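Local atomic coordinates of cellobiose 2-epimerase (Spirochaeta thermophila DSM 6192, PDB entry 5ZIG), a protein that probably catalyses the reversible epimerization of cellobiose to 4-O-beta-D-glucopyranosyl-D-mannose. Residues R311-W315 and W316-E320; T343-R346 and F347-D350. All coordinates share one frame; numbering follows the deposited sequence. Where two conformers were deposited one is given.

Interaction 1: R311-W315 and W316-E320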
ATOM      1  N   ARG A 311      -9.724  -3.715 -18.015  1.00 32.77           N
ATOM      2  CA  ARG A 311      -8.433  -4.222 -18.445  1.00 33.28           C
ATOM      3  C   ARG A 311      -7.362  -3.155 -18.416  1.00 24.78           C
ATOM      4  O   ARG A 311      -6.254  -3.384 -18.918  1.00 35.56           O
ATOM      5  CB  ARG A 311      -8.556  -4.851 -19.833  1.00 40.23           C
ATOM      6  CG  ARG A 311      -9.392  -6.114 -19.803  1.00 37.17           C
ATOM      7  CD  ARG A 311      -9.940  -6.483 -21.164  1.00 45.86           C
ATOM      8  NE  ARG A 311     -10.573  -7.799 -21.124  1.00 49.20           N
ATOM      9  CZ  ARG A 311     -11.869  -8.007 -21.345  1.00 44.23           C
ATOM     10  NH1 ARG A 311     -12.656  -6.987 -21.624  1.00 36.65           N
ATOM     11  NH2 ARG A 311     -12.373  -9.232 -21.293  1.00 48.85           N
ATOM     12  N   ALA A 312      -7.669  -1.997 -17.839  1.00 26.75           N
ATOM     13  CA  ALA A 312      -6.641  -1.000 -17.602  1.00 27.71           C
ATOM     14  C   ALA A 312      -5.491  -1.618 -16.820  1.00 30.57           C
ATOM     15  O   ALA A 312      -5.698  -2.352 -15.846  1.00 27.79           O
ATOM     16  CB  ALA A 312      -7.208   0.199 -16.844  1.00 29.86           C
ATOM     17  N   ARG A 313      -4.302  -1.305 -17.249  1.00 28.26           N
ATOM     18  CA  ARG A 313      -3.107  -1.724 -16.623  1.00 31.28           C
ATOM     19  C   ARG A 313      -2.674  -0.558 -15.771  1.00 27.63           C
ATOM     20  O   ARG A 313      -2.058   0.332 -16.232  1.00 26.29           O
ATOM     21  CB  ARG A 313      -2.050  -2.122 -17.641  1.00 32.58           C
ATOM     22  CG  ARG A 313      -1.948  -3.592 -17.902  1.00 22.15           C
ATOM     23  CD  ARG A 313      -3.254  -4.243 -18.154  1.00 22.23           C
ATOM     24  NE  ARG A 313      -3.130  -5.567 -18.650  1.00 22.29           N
ATOM     25  CZ  ARG A 313      -4.105  -6.310 -19.093  1.00 28.20           C
ATOM     26  NH1 ARG A 313      -5.348  -5.894 -19.098  1.00 28.21           N
ATOM     27  NH2 ARG A 313      -3.841  -7.498 -19.538  1.00 29.10           N
ATOM     28  N   VAL A 314      -3.024  -0.660 -14.501  1.00 21.75           N
ATOM     29  CA  VAL A 314      -2.794   0.333 -13.471  1.00 29.31           C
ATOM     30  C   VAL A 314      -1.488   0.156 -12.705  1.00 27.47           C
ATOM     31  O   VAL A 314      -1.140  -0.905 -12.327  1.00 33.85           O
ATOM     32  CB  VAL A 314      -4.018   0.393 -12.541  1.00 25.36           C
ATOM     33  CG1 VAL A 314      -3.803   1.313 -11.373  1.00 24.06           C
ATOM     34  CG2 VAL A 314      -5.241   0.802 -13.307  1.00 22.96           C
ATOM     35  N   TRP A 315      -0.777   1.229 -12.540  1.00 27.96           N
ATOM     36  CA  TRP A 315       0.504   1.270 -11.888  1.00 28.17           C
ATOM     37  C   TRP A 315       0.701   0.439 -10.592  1.00 32.69           C
ATOM     38  O   TRP A 315       1.587  -0.356 -10.584  1.00 26.90           O
ATOM     39  CB  TRP A 315       1.080   2.699 -11.804  1.00 25.11           C
ATOM     40  CG  TRP A 315       1.062   3.323 -10.492  1.00 21.20           C
ATOM     41  CD1 TRP A 315       2.062   3.399  -9.630  1.00 22.79           C
ATOM     42  CD2 TRP A 315      -0.079   3.775  -9.813  1.00 22.15           C
ATOM     43  NE1 TRP A 315       1.665   3.942  -8.480  1.00 20.97           N
ATOM     44  CE2 TRP A 315       0.332   4.189  -8.567  1.00 25.40           C
ATOM     45  CE3 TRP A 315      -1.408   3.930 -10.161  1.00 21.26           C
ATOM     46  CZ2 TRP A 315      -0.543   4.749  -7.665  1.00 29.94           C
ATOM     47  CZ3 TRP A 315      -2.246   4.459  -9.291  1.00 22.69           C
ATOM     48  CH2 TRP A 315      -1.822   4.869  -8.043  1.00 24.15           C
ATOM     49  N   TRP A 316      -0.195   0.541  -9.618  1.00 21.09           N
ATOM     50  CA  TRP A 316      -0.032  -0.085  -8.345  1.00 22.67           C
ATOM     51  C   TRP A 316      -0.257  -1.555  -8.407  1.00 26.69           C
ATOM     52  O   TRP A 316       0.354  -2.266  -7.719  1.00 29.29           O
ATOM     53  CB  TRP A 316      -0.869   0.613  -7.263  1.00 20.85           C
ATOM     54  CG  TRP A 316      -2.278   0.324  -7.285  1.00 23.05           C
ATOM     55  CD1 TRP A 316      -3.206   0.977  -7.949  1.00 25.85           C
ATOM     56  CD2 TRP A 316      -2.939  -0.713  -6.595  1.00 26.72           C
ATOM     57  NE1 TRP A 316      -4.393   0.440  -7.745  1.00 26.29           N
ATOM     58  CE2 TRP A 316      -4.269  -0.607  -6.891  1.00 26.69           C
ATOM     59  CE3 TRP A 316      -2.531  -1.721  -5.737  1.00 29.46           C
ATOM     60  CZ2 TRP A 316      -5.185  -1.463  -6.392  1.00 24.52           C
ATOM     61  CZ3 TRP A 316      -3.453  -2.564  -5.240  1.00 28.71           C
ATOM     62  CH2 TRP A 316      -4.748  -2.442  -5.574  1.00 25.78           C
ATOM     63  N   VAL A 317      -1.138  -1.966  -9.268  1.00 23.11           N
ATOM     64  CA  VAL A 317      -1.483  -3.318  -9.463  1.00 22.39           C
ATOM     65  C   VAL A 317      -0.253  -4.109  -9.992  1.00 29.30           C
ATOM     66  O   VAL A 317       0.001  -5.195  -9.576  1.00 22.10           O
ATOM     67  CB  VAL A 317      -2.679  -3.384 -10.412  1.00 26.30           C
ATOM     68  CG1 VAL A 317      -2.998  -4.770 -10.855  1.00 26.33           C
ATOM     69  CG2 VAL A 317      -3.903  -2.767  -9.791  1.00 31.78           C
ATOM     70  N   GLN A 318       0.476  -3.499 -10.919  1.00 27.81           N
ATOM     71  CA  GLN A 318       1.629  -4.117 -11.519  1.00 33.24           C
ATOM     72  C   GLN A 318       2.725  -4.172 -10.490  1.00 32.84           C
ATOM     73  O   GLN A 318       3.365  -5.176 -10.338  1.00 29.45           O
ATOM     74  CB  GLN A 318       2.079  -3.394 -12.799  1.00 21.37           C
ATOM     75  CG  GLN A 318       0.995  -3.107 -13.781  1.00 25.88           C
ATOM     76  CD  GLN A 318       0.016  -4.230 -14.030  1.00 28.78           C
ATOM     77  OE1 GLN A 318       0.370  -5.321 -14.301  1.00 21.58           O
ATOM     78  NE2 GLN A 318      -1.250  -3.901 -13.989  1.00 21.60           N
ATOM     79  N   ALA A 319       2.891  -3.067  -9.792  1.00 22.79           N
ATOM     80  CA  ALA A 319       3.860  -2.965  -8.770  1.00 23.22           C
ATOM     81  C   ALA A 319       3.635  -4.035  -7.725  1.00 30.40           C
ATOM     82  O   ALA A 319       4.532  -4.723  -7.369  1.00 29.62           O
ATOM     83  CB  ALA A 319       3.827  -1.616  -8.142  1.00 20.80           C
ATOM     84  N   GLU A 320       2.413  -4.164  -7.262  1.00 30.27           N
ATOM     85  CA  GLU A 320       2.144  -5.154  -6.223  1.00 33.88           C
ATOM     86  C   GLU A 320       2.261  -6.570  -6.756  1.00 28.85           C
ATOM     87  O   GLU A 320       2.634  -7.482  -6.012  1.00 23.84           O
ATOM     88  CB  GLU A 320       0.754  -4.943  -5.622  1.00 36.52           C
ATOM     89  CG  GLU A 320       0.615  -3.648  -4.859  1.00 20.55           C
ATOM     90  CD  GLU A 320       1.658  -3.526  -3.806  1.00 22.35           C
ATOM     91  OE1 GLU A 320       2.085  -4.586  -3.290  1.00 24.99           O
ATOM     92  OE2 GLU A 320       2.061  -2.386  -3.499  1.00 27.94           O
TER
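W315 and W316 meet in an edge-to-face (T-shaped) stack where strand 309-314 turns into helix 315-332, one of the helices of this epimerase's (alpha/alpha) barrel. The edge of the W316 five-membered ring is directed at the face of the W315 six-membered ring, the planes standing 76° apart. Over that same six-membered ring lies W316 CB, a CH-pi contact of 4.1 Å to the centroid. CG of W316 sits between its own backbone N and carbonyl carbon (chi1 76°), which swings the indole back so that CD1 faces both W315 CZ3 and V314. The W315 ring also meets that of W362 and takes a cation-pi contact from K381; an alanine here would probably leave the edge of W316 and the K381 charge without their aromatic partner.

Apolar contact continues at V314, whose CG1 lies 3.5 Å from W316 CD1. V317 CG2, close to V314 CB, covers a face of the W316 ring.

The hydrogen bonds are those of a helix start. V314 is the N-cap residue, and its O receives weak bonds from V317 N, Q318 N and Q318 NE2; Q318 NE2 also donates to L299 O. The first firm turn follows one residue on, A319 N giving its hydrogen to W315 O at 3.1 Å.

Interaction 2: T343-R346 and F347-D350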
ATOM      1  N   THR A 343       8.484 -10.841 -15.775  1.00 26.33           N
ATOM      2  CA  THR A 343       7.542 -10.423 -16.815  1.00 27.63           C
ATOM      3  C   THR A 343       6.827  -9.136 -16.433  1.00 29.75           C
ATOM      4  O   THR A 343       6.691  -8.220 -17.254  1.00 27.29           O
ATOM      5  CB  THR A 343       6.523 -11.539 -17.076  1.00 32.83           C
ATOM      6  OG1 THR A 343       7.166 -12.621 -17.751  1.00 35.00           O
ATOM      7  CG2 THR A 343       5.357 -11.041 -17.933  1.00 33.58           C
ATOM      8  N   VAL A 344       6.338  -9.061 -15.191  1.00 25.85           N
ATOM      9  CA  VAL A 344       5.633  -7.864 -14.747  1.00 27.64           C
ATOM     10  C   VAL A 344       6.580  -6.676 -14.739  1.00 25.61           C
ATOM     11  O   VAL A 344       6.217  -5.577 -15.176  1.00 30.74           O
ATOM     12  CB  VAL A 344       4.985  -8.102 -13.363  1.00 28.99           C
ATOM     13  CG1 VAL A 344       4.642  -6.773 -12.683  1.00 24.69           C
ATOM     14  CG2 VAL A 344       3.730  -8.946 -13.526  1.00 25.97           C
ATOM     15  N   TRP A 345       7.823  -6.883 -14.287  1.00 21.50           N
ATOM     16  CA  TRP A 345       8.752  -5.760 -14.187  1.00 25.52           C
ATOM     17  C   TRP A 345       9.102  -5.213 -15.565  1.00 35.98           C
ATOM     18  O   TRP A 345       9.221  -3.995 -15.746  1.00 31.05           O
ATOM     19  CB  TRP A 345      10.035  -6.168 -13.452  1.00 29.48           C
ATOM     20  CG  TRP A 345      10.970  -4.994 -13.359  1.00 29.16           C
ATOM     21  CD1 TRP A 345      12.114  -4.789 -14.078  1.00 27.96           C
ATOM     22  CD2 TRP A 345      10.799  -3.829 -12.539  1.00 32.13           C
ATOM     23  NE1 TRP A 345      12.684  -3.576 -13.739  1.00 22.97           N
ATOM     24  CE2 TRP A 345      11.892  -2.965 -12.804  1.00 25.28           C
ATOM     25  CE3 TRP A 345       9.832  -3.435 -11.597  1.00 22.59           C
ATOM     26  CZ2 TRP A 345      12.044  -1.737 -12.164  1.00 22.80           C
ATOM     27  CZ3 TRP A 345       9.989  -2.225 -10.966  1.00 23.60           C
ATOM     28  CH2 TRP A 345      11.080  -1.377 -11.264  1.00 26.02           C
ATOM     29  N   ARG A 346       9.284  -6.106 -16.540  1.00 37.16           N
ATOM     30  CA  ARG A 346       9.515  -5.682 -17.916  1.00 33.37           C
ATOM     31  C   ARG A 346       8.351  -4.841 -18.423  1.00 26.54           C
ATOM     32  O   ARG A 346       8.554  -3.810 -19.076  1.00 28.93           O
ATOM     33  CB  ARG A 346       9.737  -6.922 -18.798  1.00 32.85           C
ATOM     34  CG  ARG A 346      10.246  -6.636 -20.200  1.00 49.50           C
ATOM     35  CD  ARG A 346      11.406  -5.655 -20.182  1.00 60.59           C
ATOM     36  NE  ARG A 346      11.990  -5.487 -21.509  1.00 71.28           N
ATOM     37  CZ  ARG A 346      12.843  -4.520 -21.827  1.00 76.60           C
ATOM     38  NH1 ARG A 346      13.206  -3.635 -20.902  1.00 73.11           N
ATOM     39  NH2 ARG A 346      13.334  -4.440 -23.063  1.00 77.55           N
ATOM     40  N   PHE A 347       7.120  -5.253 -18.112  1.00 29.90           N
ATOM     41  CA  PHE A 347       5.966  -4.464 -18.520  1.00 31.67           C
ATOM     42  C   PHE A 347       6.040  -3.055 -17.932  1.00 26.55           C
ATOM     43  O   PHE A 347       5.820  -2.062 -18.641  1.00 29.76           O
ATOM     44  CB  PHE A 347       4.669  -5.164 -18.102  1.00 22.03           C
ATOM     45  CG  PHE A 347       3.443  -4.504 -18.651  1.00 31.24           C
ATOM     46  CD1 PHE A 347       3.013  -4.783 -19.946  1.00 25.03           C
ATOM     47  CD2 PHE A 347       2.745  -3.559 -17.886  1.00 31.75           C
ATOM     48  CE1 PHE A 347       1.910  -4.158 -20.472  1.00 34.74           C
ATOM     49  CE2 PHE A 347       1.641  -2.932 -18.396  1.00 35.53           C
ATOM     50  CZ  PHE A 347       1.213  -3.230 -19.698  1.00 42.84           C
ATOM     51  N   ILE A 348       6.386  -2.961 -16.647  1.00 21.82           N
ATOM     52  CA  ILE A 348       6.507  -1.669 -15.978  1.00 30.02           C
ATOM     53  C   ILE A 348       7.561  -0.813 -16.657  1.00 28.96           C
ATOM     54  O   ILE A 348       7.331   0.363 -16.961  1.00 26.68           O
ATOM     55  CB  ILE A 348       6.844  -1.864 -14.489  1.00 28.71           C
ATOM     56  CG1 ILE A 348       5.733  -2.611 -13.757  1.00 24.78           C
ATOM     57  CG2 ILE A 348       7.125  -0.518 -13.827  1.00 37.95           C
ATOM     58  CD1 ILE A 348       6.170  -3.103 -12.369  1.00 23.50           C
ATOM     59  N   MET A 349       8.759  -1.375 -16.843  1.00 28.44           N
ATOM     60  CA  MET A 349       9.837  -0.626 -17.490  1.00 30.93           C
ATOM     61  C   MET A 349       9.464  -0.205 -18.909  1.00 27.34           C
ATOM     62  O   MET A 349       9.801   0.905 -19.342  1.00 26.80           O
ATOM     63  CB  MET A 349      11.121  -1.466 -17.517  1.00 29.69           C
ATOM     64  CG  MET A 349      11.777  -1.650 -16.146  1.00 29.81           C
ATOM     65  SD  MET A 349      12.383  -0.112 -15.432  1.00 35.54           S
ATOM     66  CE  MET A 349      13.978   0.071 -16.222  1.00 33.60           C
ATOM     67  N   ASP A 350       8.761  -1.071 -19.642  0.54 22.28           N
ATOM     68  CA  ASP A 350       8.455  -0.796 -21.043  0.54 29.26           C
ATOM     69  C   ASP A 350       7.381   0.274 -21.203  0.54 35.03           C
ATOM     70  O   ASP A 350       7.442   1.086 -22.133  0.54 38.93           O
ATOM     71  CB  ASP A 350       8.005  -2.075 -21.739  0.54 28.34           C
ATOM     72  CG  ASP A 350       9.161  -2.950 -22.129  0.54 26.30           C
ATOM     73  OD1 ASP A 350      10.174  -2.396 -22.600  0.54 22.75           O
ATOM     74  OD2 ASP A 350       9.042  -4.181 -21.971  0.54 22.62           O
TER
HETATM   75  O   HOH W   1      10.844  -5.337 -24.417  1.00 47.14           O
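Four successive i to i+4 backbone hydrogen bonds join T343-R346 to F347-D350, from F347 N to T343 O through to D350 N to R346 O at 2.8 Å, although a wider pi-type turn appears at 348-350. One turn of helix therefore sets W345 beside M349 and R346 beside D350.

M349 meets W345 with its CG, which lies 3.2 Å from W345 NE1 and stands above the indole plane but well off toward the rim. The methionine chain bends at chi2 (-65°), carrying SD along the same ring until it is 3.7 Å from W345 CZ2. This is a Met-aromatic contact, with the sulfur oblique to the five-membered ring. I348 comes to the CE3 margin of the indole: its CD1 lies 3.8 Å from W345 CE3 and also touches V344 CG1, so one methyl fills the corner between valine and tryptophan.

These residues belong to helix 336-352, a member of the (alpha/alpha) barrel built of helical hairpins. V344 packs on F322 and F325 of helix 315-332, while W345 reaches helix 7-31, where its NE1 is hydrogen-bonded to E17.

Toward the exposed side the pairing is ionic, though D350 was modelled in two conformers and what follows holds for one of them, which makes it less certain. R346 carries CG anti to its N (chi1 -169°) and then bends at chi2, which lays the guanidinium across D350. The carboxylate comes over the guanidinium face, with OD1 3.5 Å from R346 CZ; the planes are 61° apart. OD2 lies 3.3 Å from R346 NE, a salt bridge of charge alone, since no N-H points at it. Water 1 spans the pair, donating to D350 OD2 and accepting a weak bond from R346 NH2 at 3.0 Å.

Overall arrangement
Following the chain from the N terminus, interaction 1 comes first, at the passage from strand 309-314 into helix 315-332; interaction 2 follows within helix 336-352, the next helix along. Each is local and closes no long loop, and the two stand in series, neither nesting nor crossing. Their centres are about 11 Å apart and they touch: Q318 O against V344 CG1 and Q318 CB against I348 CG1 between the two helices, and R313 CG, on the strand, against F347 CZ. Interaction 1 is the more buried, facing helix 251-269 through W316 and E320, whereas interaction 2 lies farther out and reaches helix 7-31 through W345 and M349.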